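Local coordinates for cytosolic iron-sulfur protein assembly protein 1 (Saccharomyces cerevisiae, PDB 2HES) that acts as an essential WD40 propeller component of the cytosolic iron-sulfur protein assembly machinery, needed for maturation of extramitochondrial iron-sulfur proteins, at residues G112-N117 / V159-S164; S202-K207 / N255-F260; V211-S216 / V223-Y228; A265-D270 / N299-L304. All blocks are in the same frame, centred on the assembly; numbering follows the deposited sequence.

Interaction 1. Residues G112-N117 / V159-S164; sequences GVAWSN and VIWHPS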
# COMPACT_ATOMS: atom_id res chain seq x y z
N GLY A 112 -7.17 -5.12 -1.09
CA GLY A 112 -6.11 -4.38 -1.73
C GLY A 112 -6.01 -4.58 -3.23
O GLY A 112 -6.39 -5.64 -3.77
N VAL A 113 -5.51 -3.54 -3.88
CA VAL A 113 -5.13 -3.63 -5.32
C VAL A 113 -3.76 -3.02 -5.50
O VAL A 113 -3.41 -2.02 -4.83
CB VAL A 113 -6.17 -2.93 -6.27
CG1 VAL A 113 -7.56 -3.53 -6.11
CG2 VAL A 113 -6.27 -1.44 -6.00
N ALA A 114 -2.97 -3.57 -6.42
CA ALA A 114 -1.63 -3.06 -6.64
C ALA A 114 -1.15 -3.51 -8.01
O ALA A 114 -1.40 -4.68 -8.40
CB ALA A 114 -0.66 -3.56 -5.57
N TRP A 115 -0.41 -2.62 -8.67
CA TRP A 115 0.08 -2.86 -10.03
C TRP A 115 1.59 -3.18 -10.04
O TRP A 115 2.38 -2.57 -9.29
CB TRP A 115 -0.07 -1.61 -10.89
CG TRP A 115 -1.43 -1.17 -11.14
CD1 TRP A 115 -2.20 -0.36 -10.36
CD2 TRP A 115 -2.22 -1.51 -12.29
NE1 TRP A 115 -3.44 -0.16 -10.98
CE2 TRP A 115 -3.46 -0.87 -12.15
CE3 TRP A 115 -1.98 -2.29 -13.43
CZ2 TRP A 115 -4.48 -0.99 -13.10
CZ3 TRP A 115 -2.99 -2.42 -14.38
CH2 TRP A 115 -4.22 -1.78 -14.20
N SER A 116 2.01 -4.06 -10.95
CA SER A 116 3.44 -4.22 -11.22
C SER A 116 3.96 -2.96 -11.91
O SER A 116 3.19 -2.27 -12.55
CB SER A 116 3.67 -5.44 -12.10
OG SER A 116 2.93 -5.32 -13.32
N ASN A 117 5.27 -2.65 -11.76
CA ASN A 117 5.79 -1.42 -12.37
C ASN A 117 5.85 -1.43 -13.89
O ASN A 117 5.83 -0.37 -14.48
CB ASN A 117 7.14 -0.97 -11.78
CG ASN A 117 7.58 0.43 -12.31
OD1 ASN A 117 6.86 1.44 -12.14
ND2 ASN A 117 8.75 0.48 -12.95
N VAL A 159 -1.38 -5.91 -0.59
CA VAL A 159 -0.45 -6.37 -1.64
C VAL A 159 0.38 -5.18 -2.13
O VAL A 159 -0.11 -4.04 -2.18
CB VAL A 159 -1.19 -7.02 -2.87
CG1 VAL A 159 -1.56 -8.39 -2.55
CG2 VAL A 159 -2.43 -6.22 -3.26
N ILE A 160 1.64 -5.44 -2.48
CA ILE A 160 2.49 -4.43 -3.08
C ILE A 160 3.54 -5.11 -3.91
O ILE A 160 4.00 -6.20 -3.58
CB ILE A 160 3.10 -3.44 -2.06
CG1 ILE A 160 3.59 -2.16 -2.74
CG2 ILE A 160 4.20 -4.17 -1.19
CD1 ILE A 160 3.86 -1.04 -1.76
N TRP A 161 3.83 -4.51 -5.07
CA TRP A 161 4.94 -5.01 -5.88
C TRP A 161 6.25 -4.27 -5.64
O TRP A 161 6.26 -3.07 -5.29
CB TRP A 161 4.60 -4.87 -7.38
CG TRP A 161 3.39 -5.58 -7.81
CD1 TRP A 161 2.06 -5.19 -7.64
CD2 TRP A 161 3.33 -6.79 -8.59
NE1 TRP A 161 1.21 -6.08 -8.24
CE2 TRP A 161 1.95 -7.08 -8.81
CE3 TRP A 161 4.30 -7.64 -9.12
CZ2 TRP A 161 1.53 -8.21 -9.52
CZ3 TRP A 161 3.89 -8.79 -9.78
CH2 TRP A 161 2.51 -9.06 -9.99
N HIS A 162 7.35 -4.99 -5.88
CA HIS A 162 8.68 -4.40 -5.91
C HIS A 162 8.72 -3.24 -6.97
O HIS A 162 7.95 -3.30 -7.93
CB HIS A 162 9.68 -5.51 -6.22
CG HIS A 162 11.11 -5.08 -6.10
ND1 HIS A 162 11.82 -4.50 -7.14
CD2 HIS A 162 11.97 -5.14 -5.05
CE1 HIS A 162 13.04 -4.24 -6.73
NE2 HIS A 162 13.15 -4.58 -5.46
N PRO A 163 9.57 -2.21 -6.77
CA PRO A 163 9.60 -1.06 -7.69
C PRO A 163 10.02 -1.39 -9.13
O PRO A 163 9.69 -0.59 -10.03
CB PRO A 163 10.60 -0.09 -7.04
CG PRO A 163 11.45 -0.97 -6.13
CD PRO A 163 10.45 -1.99 -5.62
N SER A 164 10.70 -2.53 -9.30
CA SER A 164 11.37 -2.89 -10.59
C SER A 164 11.54 -4.39 -10.90
O SER A 164 12.22 -4.78 -11.87
CB SER A 164 12.77 -2.30 -10.62
OG SER A 164 13.56 -2.96 -9.65
O HOH W 1 2.64 -2.26 -6.42
O HOH W 2 6.74 -4.51 -10.05
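With CG anti to its carbonyl carbon (chi1 -59°) and the ring plane turned by chi2 of 79°, Trp-161 lays its indole across the backbone of Ala-114 to Ser-116. One face is covered by the peptide joining Trp-115 to Ser-116, with Ser-116 N above the rim of the ring. Further along the same chain, Ser-116 CB sits over the six-membered ring, 3.8 Å from its centroid, in a CH-pi contact. The edge is used differently: Trp-161 NE1 reaches Ala-114 O at 3.0 Å, a weak hydrogen bond bent to 144°. Trp-161 CD1 lies 3.8 Å from Ala-114 CB, and this methyl also meets Val-159 CG2 at 3.9 Å, forming a small apolar patch. Two waters complete the joint. One accepts from Trp-161 N and donates to Trp-115 O; the other links Asn-117 N to His-162 O. Ser-116 OG turns to Asp-118 and Tyr-121 in its own blade, while the Trp-187 ring meets the indole nearly perpendicularly. An alanine in place of Trp-161 removes the indole, which would probably open a gap over the 115-116 peptide and cost the seam its one direct bond. Strands 112-115 and 159-161 belong to the neighbouring repeats WD 3 and WD 4 and run almost parallel with axes 6.0 Å apart, yet no backbone hydrogen bond passes directly between them. The chemistry thus implies a seam between propeller blades that depends on ring-to-peptide packing and bridging water, with one weak direct bond added.

Interaction 2. Residues S202-K207 / N255-F260; sequences SSDFDK and NVAWGF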
# COMPACT_ATOMS: atom_id res chain seq x y z
N SER A 202 0.53 -4.08 6.35
CA SER A 202 1.13 -3.60 5.07
C SER A 202 2.60 -3.86 5.05
O SER A 202 3.22 -4.10 6.09
CB SER A 202 0.87 -2.11 4.85
OG SER A 202 1.69 -1.35 5.71
N SER A 203 3.15 -3.81 3.85
CA SER A 203 4.61 -3.88 3.68
C SER A 203 5.02 -2.97 2.53
O SER A 203 4.15 -2.45 1.75
CB SER A 203 5.03 -5.31 3.40
OG SER A 203 4.68 -5.71 2.09
N ASP A 204 6.33 -2.75 2.38
CA ASP A 204 6.82 -1.94 1.21
C ASP A 204 8.24 -2.37 0.97
O ASP A 204 8.98 -2.59 1.93
CB ASP A 204 6.76 -0.44 1.50
CG ASP A 204 6.78 0.42 0.22
OD1 ASP A 204 6.77 -0.14 -0.90
OD2 ASP A 204 6.79 1.66 0.36
N PHE A 205 8.63 -2.46 -0.31
CA PHE A 205 10.03 -2.84 -0.63
C PHE A 205 11.03 -1.69 -0.55
O PHE A 205 10.67 -0.56 -0.78
CB PHE A 205 10.13 -3.42 -2.04
CG PHE A 205 9.52 -4.78 -2.18
CD1 PHE A 205 10.32 -5.93 -1.97
CD2 PHE A 205 8.18 -4.93 -2.51
CE1 PHE A 205 9.80 -7.19 -2.10
CE2 PHE A 205 7.62 -6.24 -2.63
CZ PHE A 205 8.46 -7.36 -2.44
N ASP A 206 12.28 -2.03 -0.20
CA ASP A 206 13.39 -1.10 -0.19
C ASP A 206 13.53 -0.63 -1.62
O ASP A 206 13.36 -1.44 -2.56
CB ASP A 206 14.67 -1.87 0.21
CG ASP A 206 15.91 -0.95 0.45
OD1 ASP A 206 15.90 0.30 0.16
OD2 ASP A 206 16.89 -1.56 0.96
N LYS A 207 13.82 0.65 -1.81
CA LYS A 207 14.04 1.18 -3.17
C LYS A 207 15.51 1.20 -3.59
O LYS A 207 15.83 1.53 -4.74
CB LYS A 207 13.39 2.57 -3.33
CG LYS A 207 11.97 2.61 -2.83
CD LYS A 207 11.04 1.58 -3.54
CE LYS A 207 9.55 1.83 -3.26
NZ LYS A 207 9.15 1.56 -1.84
N ASN A 255 0.17 1.21 8.69
CA ASN A 255 0.78 1.43 7.36
C ASN A 255 2.27 1.80 7.44
O ASN A 255 2.71 2.53 8.33
CB ASN A 255 -0.06 2.52 6.62
CG ASN A 255 -0.25 2.24 5.12
OD1 ASN A 255 0.04 3.09 4.30
ND2 ASN A 255 -0.78 1.06 4.77
N VAL A 256 3.05 1.29 6.50
CA VAL A 256 4.42 1.71 6.34
C VAL A 256 4.70 2.04 4.89
O VAL A 256 4.04 1.50 3.97
CB VAL A 256 5.43 0.58 6.80
CG1 VAL A 256 5.29 0.28 8.28
CG2 VAL A 256 5.17 -0.71 6.01
N ALA A 257 5.70 2.88 4.69
CA ALA A 257 6.11 3.34 3.34
C ALA A 257 7.60 3.59 3.31
O ALA A 257 8.15 4.26 4.22
CB ALA A 257 5.36 4.62 2.97
N TRP A 258 8.26 3.04 2.30
CA TRP A 258 9.68 3.12 2.21
C TRP A 258 9.98 3.97 1.00
O TRP A 258 9.70 3.58 -0.15
CB TRP A 258 10.32 1.74 2.10
CG TRP A 258 11.78 1.68 2.55
CD1 TRP A 258 12.70 2.72 2.56
CD2 TRP A 258 12.51 0.52 2.94
NE1 TRP A 258 13.92 2.27 3.01
CE2 TRP A 258 13.84 0.92 3.24
CE3 TRP A 258 12.16 -0.84 3.13
CZ2 TRP A 258 14.82 0.03 3.72
CZ3 TRP A 258 13.14 -1.73 3.59
CH2 TRP A 258 14.46 -1.28 3.89
N GLY A 259 10.52 5.16 1.26
CA GLY A 259 10.72 6.10 0.16
C GLY A 259 11.96 5.85 -0.67
O GLY A 259 12.87 5.13 -0.23
N PHE A 260 12.01 6.47 -1.87
CA PHE A 260 13.24 6.45 -2.68
C PHE A 260 14.37 7.22 -2.01
O PHE A 260 15.52 7.05 -2.36
CB PHE A 260 13.00 6.96 -4.12
CG PHE A 260 12.12 6.05 -4.93
CD1 PHE A 260 12.69 5.08 -5.73
CD2 PHE A 260 10.73 6.14 -4.84
CE1 PHE A 260 11.87 4.19 -6.50
CE2 PHE A 260 9.89 5.29 -5.58
CZ PHE A 260 10.46 4.31 -6.42
O HOH W 3 2.70 -0.20 2.15
O HOH W 4 14.46 2.83 -0.25
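Asp-206 and Trp-258 meet flat against flat: the carboxylate and indole planes are 5° apart, and Asp-206 CB stands over the six-membered ring, 3.7 Å from its centroid. The carboxylate is held in this pose from outside the pair, by a salt bridge to Arg-213 and a hydrogen bond to Thr-208. Lys-207 passes over Phe-260 instead, its CG centred above one face of the phenyl ring at 3.9 Å from the centroid. Bends at chi2 and chi4 then carry the ammonium back to the backbones, where Lys-207 NZ is gripped by Trp-258 O at 2.7 Å and by Phe-205 O at 2.8 Å. Lys-207 NZ also forms a salt bridge with Asp-204 OD1, its hydrogen bond weak. The other oxygen, Asp-204 OD2, takes Trp-258 N at 2.8 Å in an almost straight bond (177°), met on the anti side and 31° out of the carboxylate plane. Nearer the start of the strands, Ser-202 OG accepts from Val-256 N at 3.1 Å, and a water donates to both Ser-203 O and Val-256 O. These strands, of repeats WD 5 and WD 6, run nearly parallel, as the innermost strands of adjacent blades do in a WD40 beta-propeller.

Interaction 3. Residues V211-S216 / V223-Y228; sequences VFRLCS and VRVWKY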
# COMPACT_ATOMS: atom_id res chain seq x y z
N VAL A 211 19.95 -6.35 -4.40
CA VAL A 211 19.21 -7.40 -3.70
C VAL A 211 18.16 -6.80 -2.75
O VAL A 211 18.31 -5.68 -2.25
CB VAL A 211 20.15 -8.38 -2.97
CG1 VAL A 211 21.10 -9.05 -4.02
CG2 VAL A 211 20.95 -7.63 -1.88
N PHE A 212 17.12 -7.59 -2.47
CA PHE A 212 15.85 -7.02 -1.96
C PHE A 212 15.78 -6.92 -0.45
O PHE A 212 16.35 -7.73 0.27
CB PHE A 212 14.65 -7.90 -2.39
CG PHE A 212 14.76 -8.45 -3.79
CD1 PHE A 212 14.83 -7.59 -4.90
CD2 PHE A 212 14.81 -9.83 -3.99
CE1 PHE A 212 14.94 -8.11 -6.18
CE2 PHE A 212 14.90 -10.37 -5.30
CZ PHE A 212 14.98 -9.49 -6.38
N ARG A 213 15.05 -5.91 0.02
CA ARG A 213 14.60 -5.88 1.43
C ARG A 213 13.17 -5.40 1.47
O ARG A 213 12.66 -4.87 0.46
CB ARG A 213 15.46 -4.95 2.29
CG ARG A 213 16.91 -5.39 2.38
CD ARG A 213 17.60 -4.61 3.51
NE ARG A 213 17.67 -3.18 3.19
CZ ARG A 213 18.22 -2.27 3.99
NH1 ARG A 213 18.77 -2.64 5.16
NH2 ARG A 213 18.25 -1.00 3.62
N LEU A 214 12.51 -5.60 2.61
CA LEU A 214 11.10 -5.21 2.72
C LEU A 214 10.85 -4.74 4.15
O LEU A 214 11.43 -5.35 5.07
CB LEU A 214 10.22 -6.45 2.44
CG LEU A 214 8.73 -6.31 2.53
CD1 LEU A 214 8.20 -6.20 1.12
CD2 LEU A 214 8.07 -7.48 3.29
N CYS A 215 10.03 -3.70 4.37
CA CYS A 215 9.59 -3.42 5.75
C CYS A 215 8.12 -3.73 5.90
O CYS A 215 7.33 -3.70 4.92
CB CYS A 215 9.87 -1.97 6.15
SG CYS A 215 8.96 -0.72 5.15
N SER A 216 7.73 -4.10 7.10
CA SER A 216 6.32 -4.48 7.35
C SER A 216 5.86 -3.96 8.71
O SER A 216 6.66 -3.86 9.65
CB SER A 216 6.13 -6.01 7.31
OG SER A 216 6.98 -6.63 8.29
N VAL A 223 7.64 -2.48 13.51
CA VAL A 223 7.98 -2.44 12.05
C VAL A 223 9.21 -3.29 11.91
O VAL A 223 10.20 -3.02 12.63
CB VAL A 223 8.30 -1.03 11.58
CG1 VAL A 223 8.56 -1.06 10.08
CG2 VAL A 223 7.06 -0.17 11.86
N ARG A 224 9.13 -4.35 11.10
CA ARG A 224 10.31 -5.24 10.84
C ARG A 224 10.94 -4.89 9.51
O ARG A 224 10.24 -4.49 8.56
CB ARG A 224 9.87 -6.71 10.81
CG ARG A 224 9.52 -7.29 12.21
CD ARG A 224 9.10 -8.79 12.22
NE ARG A 224 9.08 -9.20 13.65
CZ ARG A 224 9.80 -10.18 14.20
NH1 ARG A 224 10.58 -10.94 13.46
NH2 ARG A 224 9.71 -10.41 15.52
N VAL A 225 12.25 -5.08 9.39
CA VAL A 225 12.92 -4.96 8.11
C VAL A 225 13.45 -6.37 7.82
O VAL A 225 14.14 -6.97 8.65
CB VAL A 225 14.04 -3.94 8.16
CG1 VAL A 225 14.85 -3.93 6.90
CG2 VAL A 225 13.47 -2.56 8.42
N TRP A 226 13.07 -6.87 6.65
CA TRP A 226 13.40 -8.21 6.24
C TRP A 226 14.40 -8.10 5.11
O TRP A 226 14.25 -7.22 4.23
CB TRP A 226 12.13 -8.87 5.70
CG TRP A 226 10.98 -8.90 6.64
CD1 TRP A 226 9.97 -7.94 6.77
CD2 TRP A 226 10.62 -9.98 7.52
NE1 TRP A 226 9.05 -8.36 7.73
CE2 TRP A 226 9.42 -9.61 8.17
CE3 TRP A 226 11.20 -11.23 7.83
CZ2 TRP A 226 8.80 -10.44 9.14
CZ3 TRP A 226 10.57 -12.06 8.81
CH2 TRP A 226 9.39 -11.65 9.44
N LYS A 227 15.30 -9.06 5.03
CA LYS A 227 16.36 -9.05 4.04
C LYS A 227 16.43 -10.36 3.29
O LYS A 227 16.47 -11.43 3.90
CB LYS A 227 17.68 -8.89 4.76
CG LYS A 227 18.92 -9.07 3.83
CD LYS A 227 20.22 -8.84 4.68
CE LYS A 227 20.46 -7.49 5.17
NZ LYS A 227 21.66 -7.80 6.10
N TYR A 228 16.47 -10.28 1.96
CA TYR A 228 16.67 -11.47 1.13
C TYR A 228 18.12 -11.99 1.25
O TYR A 228 19.06 -11.20 1.23
CB TYR A 228 16.37 -11.07 -0.30
CG TYR A 228 16.76 -12.04 -1.37
CD1 TYR A 228 16.07 -13.23 -1.53
CD2 TYR A 228 17.77 -11.73 -2.29
CE1 TYR A 228 16.38 -14.11 -2.55
CE2 TYR A 228 18.05 -12.61 -3.35
CZ TYR A 228 17.36 -13.80 -3.45
OH TYR A 228 17.67 -14.69 -4.45
O HOH W 5 19.06 -8.70 0.26
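Leu-214 and Trp-226 form a hydrogen-bonded antiparallel pair, with Trp-226 N donating to Leu-214 O at 2.7 Å and Leu-214 N to Trp-226 O at 2.9 Å. Ser-216 and Arg-224 repeat the pattern, and Tyr-228 N bonds Phe-212 O, just before strand 213-218 begins. Among the side chains, Trp-226 NE1 donates to Ser-216 OG at 2.8 Å, nearly straight (165°) and in the indole plane. Ser-216 OG lies between its own N and carbonyl carbon (chi1 58°), a rotation that presents it to the ring, and it also bonds His-196; this Trp-Ser-His chain of hydrogen bonds is consistent with the structural tetrad of WD40 repeats. A phenylalanine in place of Trp-226 has no N-H to offer, and Ser-216 OG would probably be left with His-196 and less firmly oriented. Apolar contacts continue along the hairpin: Leu-214 CD2 touches Trp-226 CD1 at 4.0 Å, and Phe-212 CD2 lies over one face of the Tyr-228 ring. On the sheet's other face, Cys-215 CB meets Val-223 CG1 at 4.2 Å. The hairpin forms the middle of its four-stranded blade, flanked by strands 200-205 and 237-244, while strand 253-258 of the next blade packs on the Cys-215 side.

Interaction 4. Residues A265-D270 / N299-L304; sequences ASVGAD and NVVKWL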
# COMPACT_ATOMS: atom_id res chain seq x y z
N ALA A 265 8.59 5.50 6.67
CA ALA A 265 7.54 6.13 7.48
C ALA A 265 6.56 5.11 8.01
O ALA A 265 6.21 4.13 7.31
CB ALA A 265 6.81 7.19 6.62
N SER A 266 6.10 5.29 9.26
CA SER A 266 5.04 4.44 9.80
C SER A 266 3.91 5.27 10.42
O SER A 266 4.15 6.40 10.88
CB SER A 266 5.58 3.45 10.83
OG SER A 266 6.11 4.13 11.98
N VAL A 267 2.71 4.72 10.38
CA VAL A 267 1.57 5.32 11.08
C VAL A 267 0.76 4.31 11.83
O VAL A 267 0.58 3.16 11.38
CB VAL A 267 0.65 6.18 10.13
CG1 VAL A 267 1.42 7.31 9.52
CG2 VAL A 267 -0.04 5.28 9.05
N GLY A 268 0.14 4.76 12.93
CA GLY A 268 -0.56 3.82 13.76
C GLY A 268 -1.94 4.24 14.25
O GLY A 268 -2.37 5.40 14.06
N ALA A 269 -2.60 3.28 14.88
CA ALA A 269 -3.87 3.51 15.58
C ALA A 269 -3.73 4.61 16.62
O ALA A 269 -4.73 5.28 16.98
CB ALA A 269 -4.36 2.22 16.25
N ASP A 270 -2.51 4.79 17.09
CA ASP A 270 -2.20 5.76 18.16
C ASP A 270 -2.08 7.21 17.72
O ASP A 270 -1.89 8.11 18.54
CB ASP A 270 -0.95 5.32 18.95
CG ASP A 270 0.35 5.37 18.11
OD1 ASP A 270 0.29 5.47 16.85
OD2 ASP A 270 1.44 5.28 18.73
N ASN A 299 -4.55 5.59 9.02
CA ASN A 299 -4.65 4.29 8.33
C ASN A 299 -3.64 4.11 7.23
O ASN A 299 -3.36 2.96 6.81
CB ASN A 299 -6.05 4.15 7.72
CG ASN A 299 -7.13 4.16 8.75
OD1 ASN A 299 -7.14 3.34 9.68
ND2 ASN A 299 -8.06 5.10 8.62
N VAL A 300 -3.16 5.23 6.70
CA VAL A 300 -2.37 5.21 5.45
C VAL A 300 -1.35 6.33 5.40
O VAL A 300 -1.60 7.44 5.88
CB VAL A 300 -3.27 5.13 4.15
CG1 VAL A 300 -4.22 6.32 4.01
CG2 VAL A 300 -2.42 5.03 2.92
N VAL A 301 -0.17 6.02 4.82
CA VAL A 301 0.90 6.98 4.64
C VAL A 301 1.62 6.73 3.33
O VAL A 301 1.85 5.59 2.98
CB VAL A 301 1.92 6.94 5.83
CG1 VAL A 301 2.61 5.56 5.94
CG2 VAL A 301 2.93 8.07 5.72
N LYS A 302 1.97 7.81 2.62
CA LYS A 302 2.74 7.72 1.37
C LYS A 302 3.77 8.84 1.27
O LYS A 302 3.52 9.94 1.72
CB LYS A 302 1.78 7.82 0.17
CG LYS A 302 0.87 6.62 -0.08
CD LYS A 302 1.68 5.37 -0.42
CE LYS A 302 0.95 4.45 -1.39
NZ LYS A 302 -0.40 3.99 -0.99
N TRP A 303 4.88 8.56 0.61
CA TRP A 303 5.92 9.53 0.30
C TRP A 303 5.60 10.05 -1.08
O TRP A 303 5.42 9.25 -2.01
CB TRP A 303 7.27 8.86 0.20
CG TRP A 303 7.85 8.39 1.47
CD1 TRP A 303 7.91 7.10 1.91
CD2 TRP A 303 8.52 9.18 2.45
NE1 TRP A 303 8.56 7.04 3.12
CE2 TRP A 303 8.95 8.31 3.47
CE3 TRP A 303 8.80 10.55 2.56
CZ2 TRP A 303 9.63 8.75 4.60
CZ3 TRP A 303 9.47 11.00 3.68
CH2 TRP A 303 9.89 10.10 4.69
N LEU A 304 5.56 11.38 -1.23
CA LEU A 304 5.10 11.97 -2.50
C LEU A 304 6.24 12.59 -3.29
O LEU A 304 7.22 13.07 -2.70
CB LEU A 304 3.99 13.01 -2.24
CG LEU A 304 2.50 12.58 -2.24
CD1 LEU A 304 2.20 11.16 -1.68
CD2 LEU A 304 1.61 13.62 -1.56
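The indole of Trp-303 meets Ala-265 obliquely, the methyl CB coming to within 3.8 Å of Trp-303 CZ2 and 3.9 Å of Trp-303 NE1. That nitrogen donates to Ala-257 O, a backbone atom of the strand beside Ala-265, a bond that is likely to hold the ring against the methyl. Leu-312 and Val-275 also touch the indole, so apolar groups from both blades gather round it. Asn-299, the other flat group, faces away: its amide nitrogen bonds Asp-317 and Ile-17 O, and its part here is confined to its backbone, where Asn-299 C lies 4.2 Å from Val-267 CG2. The centre of the contact is branched aliphatic packing. Val-267 CG1 presses on Val-301 CB at 3.7 Å, while Val-267 CG2 approaches Val-300 N. In Val-301 a chi1 of 62° (to CG1) puts CG2 anti to the backbone N and extends it to Ala-265 CB at 4.1 Å. No hydrogen bond joins the two segments, whose antiparallel strand axes stand 6.8 Å apart, though Gly-268 bonds Ile-298 beside the contact. Val-301 N bonds the side chain of Asn-255. A classic beta bulge at Asn-299 and Val-300, both opposite Gly-315, interrupts the regular pairing there. Apolar packing between neighbouring blades is a regular feature of beta-propellers; here it joins repeats WD 6 and WD 7, the latter's sheet completed by the N-terminal strand 5-11, which closes the ring.

Interactions 1 and 2 follow one design, nearly parallel inner strands of neighbouring blades bridged by side chains and water, but polar and charged groups carry far more of interaction 2. Between the segments of interaction 4, also buried, the contact is apolar, the hydrogen bonds joining those blades lying beside it. Interaction 3 differs in kind: it lies within one blade, farther from the propeller centre and partly exposed, and direct backbone pairing holds it. The elements interlock. Strand 200-205 of interaction 2 neighbours strand 213-218 of interaction 3, and strand 253-258 of interaction 2 neighbours strand 264-268 of interaction 4. Interactions 1 and 2 touch where Ile-160 packs on Ser-203 and Asp-204.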